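Local coordinates for phosphate-specific transport system accessory protein PhoU homolog (Streptococcus pneumoniae, PDB 2I0M) that probably helps regulate phosphate uptake, forms a homodimer and binds zinc ions, at residues L119-G123 against I186-L190; S126-L130 against F193-I197. All blocks are in the same frame, centred on the assembly; numbering follows the deposited sequence.

Contact 1: residues L119-G123 against I186-L190; sequences LHQMG and IIGHL
Met122 reaches across from helix 117-136 and lays its methyl against Ile187 and Leu190 of helix 177-209. Its CB starts out toward the partner helix. CG lies anti to the backbone N (chi1 -179°), and the chain runs on extended through chi2. Met122 CG passes Leu190 CD1 at 4.0 Å. Met122 SD comes next, and is 4.2 Å from Ile187 CB. The chain then bends at chi3, near 56°, and this turn carries CE in between the two partners. Met122 CE is 3.2 Å from Ile187 CG2 and 3.3 Å from Leu190 CD1. These separations are short for carbon atoms, and the exact placing of the methyl is doubtful. The methionine chain crosses Ile187 at about a right angle and Leu190 more obliquely.

Leu119 lies one turn before Gly123 and spreads its two methyls over neighbouring isoleucines. Leu119 CD1 meets Ile187 CG2 at 3.9 Å. Leu119 CD2 meets Ile186 CG2 at 4.2 Å. Ile187 CG2 is therefore shared by Leu119 and Met122. Leu190 CD1 also rests near the backbone, 4.1 Å from Gly123 N. The glycine presents no side chain there. No hydrogen bond crosses the contact.

All six touching residues are buried. Tyr158 of helix 152-168 borders Met122, and Tyr159 borders Ile187. Leu34 of helix 5-35 touches Leu119 and Ile186, and Ile100 of helix 74-105 touches Leu190. The segment axes are 10.7 Å apart and cross at 20°. Helices 117-136 and 177-209 run the same way, as the first and last long helices of the second PhoU three-helix bundle. Helix 152-168 belongs to the third, middle arm, and the contact is part of that bundle's apolar core.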
ATOM      1  N   LEU A 119      19.746  -9.991   0.173  1.00 37.82           N
ATOM      2  CA  LEU A 119      18.386 -10.241  -0.273  1.00 37.55           C
ATOM      3  C   LEU A 119      17.676 -11.332   0.543  1.00 37.04           C
ATOM      4  O   LEU A 119      16.485 -11.203   0.866  1.00 36.73           O
ATOM      5  CB  LEU A 119      18.410 -10.615  -1.755  1.00 37.76           C
ATOM      6  CG  LEU A 119      17.135 -10.237  -2.504  1.00 40.34           C
ATOM      7  CD1 LEU A 119      17.463  -9.743  -3.912  1.00 41.13           C
ATOM      8  CD2 LEU A 119      16.167 -11.414  -2.518  1.00 41.44           C
ATOM      9  N   HIS A 120      18.416 -12.403   0.850  1.00 36.36           N
ATOM     10  CA  HIS A 120      17.970 -13.487   1.729  1.00 36.00           C
ATOM     11  C   HIS A 120      17.635 -12.919   3.105  1.00 35.59           C
ATOM     12  O   HIS A 120      16.678 -13.343   3.739  1.00 35.33           O
ATOM     13  CB  HIS A 120      19.073 -14.579   1.874  1.00 35.99           C
ATOM     14  CG  HIS A 120      19.273 -15.433   0.653  1.00 36.35           C
ATOM     15  ND1 HIS A 120      20.079 -16.556   0.653  1.00 39.71           N
ATOM     16  CD2 HIS A 120      18.755 -15.349  -0.595  1.00 38.22           C
ATOM     17  CE1 HIS A 120      20.067 -17.110  -0.546  1.00 39.24           C
ATOM     18  NE2 HIS A 120      19.270 -16.396  -1.322  1.00 38.95           N
ATOM     19  N   GLN A 121      18.440 -11.964   3.563  1.00 35.76           N
ATOM     20  CA  GLN A 121      18.250 -11.354   4.876  1.00 35.83           C
ATOM     21  C   GLN A 121      17.021 -10.462   4.915  1.00 35.59           C
ATOM     22  O   GLN A 121      16.238 -10.539   5.857  1.00 35.48           O
ATOM     23  CB  GLN A 121      19.487 -10.580   5.317  1.00 36.11           C
ATOM     24  CG  GLN A 121      20.713 -11.457   5.564  1.00 37.09           C
ATOM     25  CD  GLN A 121      20.459 -12.555   6.574  1.00 38.89           C
ATOM     26  OE1 GLN A 121      19.816 -12.328   7.602  1.00 41.23           O
ATOM     27  NE2 GLN A 121      20.966 -13.755   6.294  1.00 36.99           N
ATOM     28  N   MET A 122      16.854  -9.630   3.886  1.00 35.41           N
ATOM     29  CA  MET A 122      15.663  -8.804   3.738  1.00 33.98           C
ATOM     30  C   MET A 122      14.444  -9.712   3.702  1.00 35.86           C
ATOM     31  O   MET A 122      13.401  -9.399   4.298  1.00 35.58           O
ATOM     32  CB  MET A 122      15.759  -7.966   2.456  1.00 34.86           C
ATOM     33  CG  MET A 122      14.571  -7.029   2.172  1.00 32.77           C
ATOM     34  SD  MET A 122      14.773  -5.993   0.695  1.00 28.94           S
ATOM     35  CE  MET A 122      15.050  -7.207  -0.537  1.00 35.01           C
ATOM     36  N   GLY A 123      14.586 -10.847   3.014  1.00 36.50           N
ATOM     37  CA  GLY A 123      13.511 -11.829   2.910  1.00 37.70           C
ATOM     38  C   GLY A 123      13.155 -12.478   4.232  1.00 38.69           C
ATOM     39  O   GLY A 123      11.978 -12.572   4.580  1.00 39.47           O
ATOM     40  N   ILE A 186      11.899  -7.188  -7.356  1.00 39.02           N
ATOM     41  CA  ILE A 186      11.870  -8.117  -6.237  1.00 38.59           C
ATOM     42  C   ILE A 186      12.013  -7.394  -4.902  1.00 38.60           C
ATOM     43  O   ILE A 186      11.235  -7.636  -3.972  1.00 38.43           O
ATOM     44  CB  ILE A 186      12.954  -9.228  -6.376  1.00 38.64           C
ATOM     45  CG1 ILE A 186      12.527 -10.238  -7.440  1.00 38.26           C
ATOM     46  CG2 ILE A 186      13.200  -9.920  -5.030  1.00 37.75           C
ATOM     47  CD1 ILE A 186      13.661 -11.019  -8.056  1.00 40.47           C
ATOM     48  N   ILE A 187      12.998  -6.509  -4.805  1.00 38.77           N
ATOM     49  CA  ILE A 187      13.229  -5.816  -3.540  1.00 39.34           C
ATOM     50  C   ILE A 187      12.122  -4.801  -3.251  1.00 39.55           C
ATOM     51  O   ILE A 187      11.805  -4.559  -2.093  1.00 39.39           O
ATOM     52  CB  ILE A 187      14.665  -5.209  -3.409  1.00 39.26           C
ATOM     53  CG1 ILE A 187      14.909  -4.084  -4.414  1.00 39.82           C
ATOM     54  CG2 ILE A 187      15.701  -6.312  -3.544  1.00 38.76           C
ATOM     55  CD1 ILE A 187      16.046  -3.149  -4.028  1.00 39.37           C
ATOM     56  N   GLY A 188      11.518  -4.261  -4.312  1.00 39.32           N
ATOM     57  CA  GLY A 188      10.342  -3.406  -4.189  1.00 39.70           C
ATOM     58  C   GLY A 188       9.120  -4.171  -3.696  1.00 40.27           C
ATOM     59  O   GLY A 188       8.294  -3.626  -2.943  1.00 40.16           O
ATOM     60  N   HIS A 189       8.997  -5.431  -4.117  1.00 40.09           N
ATOM     61  CA  HIS A 189       7.897  -6.289  -3.674  1.00 40.45           C
ATOM     62  C   HIS A 189       8.008  -6.653  -2.200  1.00 40.23           C
ATOM     63  O   HIS A 189       6.993  -6.729  -1.508  1.00 40.61           O
ATOM     64  CB  HIS A 189       7.798  -7.557  -4.518  1.00 40.57           C
ATOM     65  CG  HIS A 189       7.197  -7.332  -5.870  1.00 41.31           C
ATOM     66  ND1 HIS A 189       5.983  -6.707  -6.048  1.00 40.29           N
ATOM     67  CD2 HIS A 189       7.633  -7.669  -7.110  1.00 42.15           C
ATOM     68  CE1 HIS A 189       5.704  -6.644  -7.340  1.00 41.88           C
ATOM     69  NE2 HIS A 189       6.690  -7.218  -8.006  1.00 43.21           N
ATOM     70  N   LEU A 190       9.233  -6.879  -1.737  1.00 40.02           N
ATOM     71  CA  LEU A 190       9.503  -7.181  -0.339  1.00 40.00           C
ATOM     72  C   LEU A 190       9.297  -5.956   0.521  1.00 40.66           C
ATOM     73  O   LEU A 190       8.752  -6.049   1.622  1.00 40.75           O
ATOM     74  CB  LEU A 190      10.941  -7.690  -0.153  1.00 39.90           C
ATOM     75  CG  LEU A 190      11.220  -9.172  -0.397  1.00 38.83           C
ATOM     76  CD1 LEU A 190      12.708  -9.476  -0.318  1.00 37.05           C
ATOM     77  CD2 LEU A 190      10.440 -10.011   0.609  1.00 38.89           C
TER

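Contact 2: residues S126-L130 against F193-I197; sequences SLSML and FADYI. With ZN (zinc ion), chain B.
This is a near-parallel helix pair of the PhoU helical bundle, with a zinc site on its flank. Ser126, Met129 and Leu130 pack on Phe193, Ala194 and Ile197, and the segment axes are 9.8 Å apart at an angle of 22°. Asp195, on the same turn, has its CB directed away from helix 117-136. Asp195 OD1 binds the zinc ion at 2.5 Å. Asp156 and Glu191 also bind that ion, and Asp152 belongs to the site. The zinc thus ties helix 177-209 to helix 152-168. Arg192 of the second subunit packs on Asp195.

The buried face is mostly apolar, with no hydrogen bond across it. Ile197 CD1 sits among the backbone and side chains of the other helix, near Ser126 O and 3.9 Å from Leu130 CB. Met129 CB is close to the same methyl. The Met129 chain bends at chi3 and brings Met129 CE to 3.9 Å from Ala194 O. Met129 CE is also 4.2 Å from Ala194 CB. Ser126 OG is hydrogen-bonded to Met122 O one turn back, so its polar end is turned to its own helix.

The first torsion of Phe193 (chi1 -174°) swings the ring off the backbone and out to helix 117-136. Leu130 CD2 approaches Phe193 CZ obliquely at 3.8 Å. At the ring edge, near its plane, Ser126 O lies 3.8 Å from Phe193 CE2.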
ATOM      1  N   SER A 126      11.361  -9.999   6.538  1.00 42.89           N
ATOM      2  CA  SER A 126       9.991  -9.891   6.043  1.00 42.41           C
ATOM      3  C   SER A 126       9.118 -11.046   6.554  1.00 42.39           C
ATOM      4  O   SER A 126       8.045 -10.828   7.120  1.00 42.75           O
ATOM      5  CB  SER A 126       9.987  -9.840   4.509  1.00 42.16           C
ATOM      6  OG  SER A 126      10.539  -8.612   4.049  1.00 41.79           O
ATOM      7  N   LEU A 127       9.583 -12.269   6.350  1.00 42.36           N
ATOM      8  CA  LEU A 127       8.856 -13.452   6.803  1.00 42.45           C
ATOM      9  C   LEU A 127       8.610 -13.441   8.310  1.00 42.46           C
ATOM     10  O   LEU A 127       7.498 -13.709   8.751  1.00 43.42           O
ATOM     11  CB  LEU A 127       9.603 -14.720   6.422  1.00 41.99           C
ATOM     12  CG  LEU A 127       9.636 -15.099   4.939  1.00 42.98           C
ATOM     13  CD1 LEU A 127      10.295 -16.485   4.798  1.00 38.72           C
ATOM     14  CD2 LEU A 127       8.239 -15.115   4.344  1.00 41.55           C
ATOM     15  N   SER A 128       9.632 -13.126   9.098  1.00 41.66           N
ATOM     16  CA  SER A 128       9.489 -13.265  10.534  1.00 41.48           C
ATOM     17  C   SER A 128       8.574 -12.183  11.095  1.00 40.79           C
ATOM     18  O   SER A 128       7.863 -12.417  12.059  1.00 41.25           O
ATOM     19  CB  SER A 128      10.841 -13.319  11.248  1.00 41.05           C
ATOM     20  OG  SER A 128      11.391 -12.035  11.393  1.00 42.63           O
ATOM     21  N   MET A 129       8.574 -11.021  10.455  1.00 40.54           N
ATOM     22  CA  MET A 129       7.628  -9.943  10.758  1.00 38.95           C
ATOM     23  C   MET A 129       6.186 -10.435  10.630  1.00 40.37           C
ATOM     24  O   MET A 129       5.370 -10.174  11.521  1.00 40.74           O
ATOM     25  CB  MET A 129       7.864  -8.729   9.852  1.00 39.27           C
ATOM     26  CG  MET A 129       8.937  -7.714  10.329  1.00 37.46           C
ATOM     27  SD  MET A 129       9.336  -6.447   9.045  1.00 34.02           S
ATOM     28  CE  MET A 129       7.893  -5.409   9.176  1.00 35.80           C
ATOM     29  N   LEU A 130       5.862 -11.149   9.543  1.00 40.70           N
ATOM     30  CA  LEU A 130       4.505 -11.668   9.372  1.00 41.19           C
ATOM     31  C   LEU A 130       4.186 -12.773  10.376  1.00 41.89           C
ATOM     32  O   LEU A 130       3.086 -12.807  10.927  1.00 42.89           O
ATOM     33  CB  LEU A 130       4.279 -12.182   7.951  1.00 41.26           C
ATOM     34  CG  LEU A 130       2.874 -12.691   7.624  1.00 40.67           C
ATOM     35  CD1 LEU A 130       1.809 -11.597   7.920  1.00 39.34           C
ATOM     36  CD2 LEU A 130       2.782 -13.131   6.171  1.00 42.16           C
ATOM     37  N   PHE A 193       5.471  -5.532   0.746  1.00 44.20           N
ATOM     38  CA  PHE A 193       5.055  -6.612   1.651  1.00 43.90           C
ATOM     39  C   PHE A 193       5.182  -6.194   3.106  1.00 44.00           C
ATOM     40  O   PHE A 193       4.227  -6.288   3.871  1.00 43.68           O
ATOM     41  CB  PHE A 193       5.923  -7.849   1.387  1.00 43.68           C
ATOM     42  CG  PHE A 193       5.520  -9.077   2.144  1.00 42.96           C
ATOM     43  CD1 PHE A 193       4.515  -9.911   1.665  1.00 43.71           C
ATOM     44  CD2 PHE A 193       6.198  -9.448   3.297  1.00 44.07           C
ATOM     45  CE1 PHE A 193       4.169 -11.091   2.352  1.00 43.20           C
ATOM     46  CE2 PHE A 193       5.856 -10.617   3.995  1.00 44.93           C
ATOM     47  CZ  PHE A 193       4.839 -11.436   3.516  1.00 43.93           C
ATOM     48  N   ALA A 194       6.363  -5.706   3.467  1.00 44.39           N
ATOM     49  CA  ALA A 194       6.667  -5.318   4.841  1.00 44.85           C
ATOM     50  C   ALA A 194       5.923  -4.057   5.285  1.00 44.90           C
ATOM     51  O   ALA A 194       5.528  -3.935   6.440  1.00 45.49           O
ATOM     52  CB  ALA A 194       8.175  -5.163   5.030  1.00 44.53           C
ATOM     53  N   ASP A 195       5.725  -3.127   4.365  1.00 45.09           N
ATOM     54  CA  ASP A 195       4.913  -1.958   4.620  1.00 44.88           C
ATOM     55  C   ASP A 195       3.470  -2.326   4.998  1.00 43.43           C
ATOM     56  O   ASP A 195       2.926  -1.772   5.955  1.00 42.44           O
ATOM     57  CB  ASP A 195       4.915  -1.042   3.396  1.00 46.32           C
ATOM     58  CG  ASP A 195       6.034  -0.026   3.420  1.00 50.91           C
ATOM     59  OD1 ASP A 195       6.621   0.211   4.504  1.00 56.63           O
ATOM     60  OD2 ASP A 195       6.322   0.572   2.343  1.00 57.07           O
ATOM     61  N   TYR A 196       2.843  -3.234   4.245  1.00 41.86           N
ATOM     62  CA  TYR A 196       1.492  -3.706   4.617  1.00 41.36           C
ATOM     63  C   TYR A 196       1.405  -4.360   6.005  1.00 40.61           C
ATOM     64  O   TYR A 196       0.425  -4.161   6.721  1.00 39.76           O
ATOM     65  CB  TYR A 196       0.882  -4.631   3.556  1.00 41.11           C
ATOM     66  CG  TYR A 196       0.478  -3.907   2.298  1.00 41.31           C
ATOM     67  CD1 TYR A 196      -0.533  -2.938   2.316  1.00 40.98           C
ATOM     68  CD2 TYR A 196       1.115  -4.170   1.079  1.00 42.30           C
ATOM     69  CE1 TYR A 196      -0.912  -2.242   1.145  1.00 38.28           C
ATOM     70  CE2 TYR A 196       0.745  -3.478  -0.089  1.00 40.64           C
ATOM     71  CZ  TYR A 196      -0.269  -2.536  -0.039  1.00 40.40           C
ATOM     72  OH  TYR A 196      -0.631  -1.863  -1.183  1.00 43.22           O
ATOM     73  N   ILE A 197       2.419  -5.141   6.374  1.00 40.60           N
ATOM     74  CA  ILE A 197       2.528  -5.694   7.738  1.00 40.67           C
ATOM     75  C   ILE A 197       2.467  -4.575   8.781  1.00 41.31           C
ATOM     76  O   ILE A 197       1.762  -4.704   9.796  1.00 41.71           O
ATOM     77  CB  ILE A 197       3.830  -6.519   7.923  1.00 40.71           C
ATOM     78  CG1 ILE A 197       3.794  -7.763   7.019  1.00 39.89           C
ATOM     79  CG2 ILE A 197       4.027  -6.917   9.380  1.00 40.21           C
ATOM     80  CD1 ILE A 197       5.124  -8.482   6.882  1.00 40.94           C
TER
HETATM   81 ZN    ZN B 217       9.107   0.118   4.086  1.00 57.88          ZN

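Overall arrangement
Both contacts join helix 117-136 to helix 177-209, and each is buried. Contact 2 follows contact 1 by about two turns along both helices, and their centres are about 10 Å apart. They meet directly where Leu190 CD2 packs on Ser126 OG at 3.7 Å. Contact 1 lies farther from the chain centre and is purely aliphatic and methionine packing, with no part of the second subunit against it. Contact 2 is more central. It adds an aromatic ring and a small alanine, and the segment axes are slightly closer there. Its outer side carries a zinc ligand and touches the other subunit.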